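Local coordinates for protein deacylase (Burkholderia multivorans, PDB 5THW) that probably hydrolyses N-carbamoyl amino acids as a zinc-dependent amidase of the peptidase M20 family, and binds N-carbamoyl-beta-alanine in its pocket, at residues Ala157-Gly162 with Gly166-Glu171. Numbering follows the deposited sequence.
Sequences AMVASG and GVFTLE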
loop_
_atom_site.group_PDB
_atom_site.type_symbol
_atom_site.label_atom_id
_atom_site.label_comp_id
_atom_site.label_asym_id
_atom_site.label_seq_id
_atom_site.Cartn_x
_atom_site.Cartn_y
_atom_site.Cartn_z
ATOM N N ALA A 157 14.311 14.515 7.565
ATOM C CA ALA A 157 14.203 15.193 8.849
ATOM C C ALA A 157 15.128 16.412 8.925
ATOM O O ALA A 157 16.052 16.578 8.125
ATOM C CB ALA A 157 14.537 14.225 9.982
ATOM N N MET A 158 14.820 17.303 9.870
ATOM C CA MET A 158 15.686 18.428 10.237
ATOM C C MET A 158 16.020 19.330 9.055
ATOM O O MET A 158 17.085 19.951 9.033
ATOM C CB MET A 158 16.990 17.932 10.869
ATOM C CG MET A 158 16.807 17.143 12.151
ATOM S SD MET A 158 17.923 15.727 12.240
ATOM C CE MET A 158 19.531 16.511 12.161
ATOM N N VAL A 159 15.126 19.415 8.068
ATOM C CA VAL A 159 15.451 20.158 6.854
ATOM C C VAL A 159 15.518 21.662 7.134
ATOM O O VAL A 159 16.350 22.375 6.558
ATOM C CB VAL A 159 14.457 19.806 5.729
ATOM C CG1 VAL A 159 13.026 20.153 6.134
ATOM C CG2 VAL A 159 14.847 20.511 4.426
ATOM N N ALA A 160 14.673 22.167 8.040
ATOM C CA ALA A 160 14.624 23.612 8.252
ATOM C C ALA A 160 15.849 24.099 9.020
ATOM O O ALA A 160 16.441 25.126 8.664
ATOM C CB ALA A 160 13.338 24.003 8.978
ATOM N N SER A 161 16.254 23.378 10.071
ATOM C CA SER A 161 17.516 23.716 10.719
ATOM C C SER A 161 18.694 23.442 9.793
ATOM O O SER A 161 19.734 24.104 9.898
ATOM C CB SER A 161 17.668 22.945 12.032
ATOM O OG SER A 161 17.556 21.546 11.828
ATOM N N GLY A 162 18.536 22.496 8.864
ATOM C CA GLY A 162 19.584 22.239 7.889
ATOM C C GLY A 162 19.822 23.407 6.957
ATOM O O GLY A 162 20.967 23.745 6.651
ATOM N N GLY A 166 23.234 26.198 6.628
ATOM C CA GLY A 166 23.923 26.175 5.355
ATOM C C GLY A 166 24.133 24.802 4.759
ATOM O O GLY A 166 24.801 24.692 3.723
ATOM N N VAL A 167 23.608 23.749 5.390
ATOM C CA VAL A 167 23.736 22.406 4.837
ATOM C C VAL A 167 22.886 22.264 3.579
ATOM O O VAL A 167 23.324 21.684 2.578
ATOM C CB VAL A 167 23.358 21.358 5.903
ATOM C CG1 VAL A 167 23.403 19.948 5.319
ATOM C CG2 VAL A 167 24.268 21.473 7.129
ATOM N N PHE A 168 21.674 22.817 3.591
ATOM C CA PHE A 168 20.788 22.771 2.439
ATOM C C PHE A 168 20.457 24.182 1.980
ATOM O O PHE A 168 20.383 25.113 2.787
ATOM C CB PHE A 168 19.471 22.042 2.747
ATOM C CG PHE A 168 19.647 20.686 3.352
ATOM C CD1 PHE A 168 20.289 19.676 2.654
ATOM C CD2 PHE A 168 19.117 20.402 4.599
ATOM C CE1 PHE A 168 20.435 18.421 3.209
ATOM C CE2 PHE A 168 19.255 19.144 5.158
ATOM C CZ PHE A 168 19.914 18.153 4.462
ATOM N N THR A 169 20.205 24.315 0.681
ATOM C CA THR A 169 19.744 25.571 0.120
ATOM C C THR A 169 18.261 25.772 0.412
ATOM O O THR A 169 17.529 24.833 0.736
ATOM C CB THR A 169 19.977 25.609 -1.389
ATOM O OG1 THR A 169 19.047 24.733 -2.043
ATOM C CG2 THR A 169 21.399 25.165 -1.711
ATOM N N LEU A 170 17.823 27.028 0.298
ATOM C CA LEU A 170 16.417 27.332 0.524
ATOM C C LEU A 170 15.541 26.646 -0.513
ATOM O O LEU A 170 14.449 26.164 -0.188
ATOM C CB LEU A 170 16.196 28.845 0.513
ATOM C CG LEU A 170 14.755 29.314 0.742
ATOM C CD1 LEU A 170 14.231 28.873 2.112
ATOM C CD2 LEU A 170 14.634 30.825 0.573
ATOM N N GLU A 171 16.005 26.589 -1.766
ATOM C CA GLU A 171 15.239 25.936 -2.823
ATOM C C GLU A 171 15.025 24.460 -2.508
ATOM O O GLU A 171 13.937 23.918 -2.738
ATOM C CB GLU A 171 15.968 26.101 -4.157
ATOM C CG GLU A 171 15.152 25.726 -5.381
ATOM C CD GLU A 171 15.932 25.947 -6.672
ATOM O OE1 GLU A 171 17.171 26.122 -6.598
ATOM O OE2 GLU A 171 15.313 25.955 -7.758
#
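Val159 and Gly162 meet Phe168 where short helix 159-164 ends in a Schellman motif and the chain turns toward helix 170-175. Both segments lie in the M20 peptidase-family region. Ala157, just before the helix, touches the bound N-(aminocarbonyl)-beta-alanine. Met158 is the N-cap residue, and its backbone hydrogen-bonds to that of Glu149, a zinc-site residue that also lines the ligand pocket. The carbonyl O of Val159 lies at the ring edge of Phe168, near the ring plane, 3.9 Å from CD2. Its CG2 makes a looser apolar approach to the same CD2, at 4.3 Å. Ser161 turns away and hydrogen-bonds through OG to Asp380 OD1. Gly162 has the largest share of the buried surface. Its CA lies obliquely to the Phe168 ring, 3.8 Å from CD2. Phe168 CG is anti to its own carbonyl carbon (chi1 -52°) and beside the backbone N, which brings the CD2 side of the ring to Gly162. Val167 CG1 covers one ring face, 3.9 Å above its centre. Gly166, with positive phi, reverses the chain. Gly162 O then accepts a weak hydrogen bond from Val167 N at 2.9 Å. A straighter one comes from Phe168 N at 3.3 Å. Phe168 N stands above the Gly162 carbonyl plane, 65° out of it.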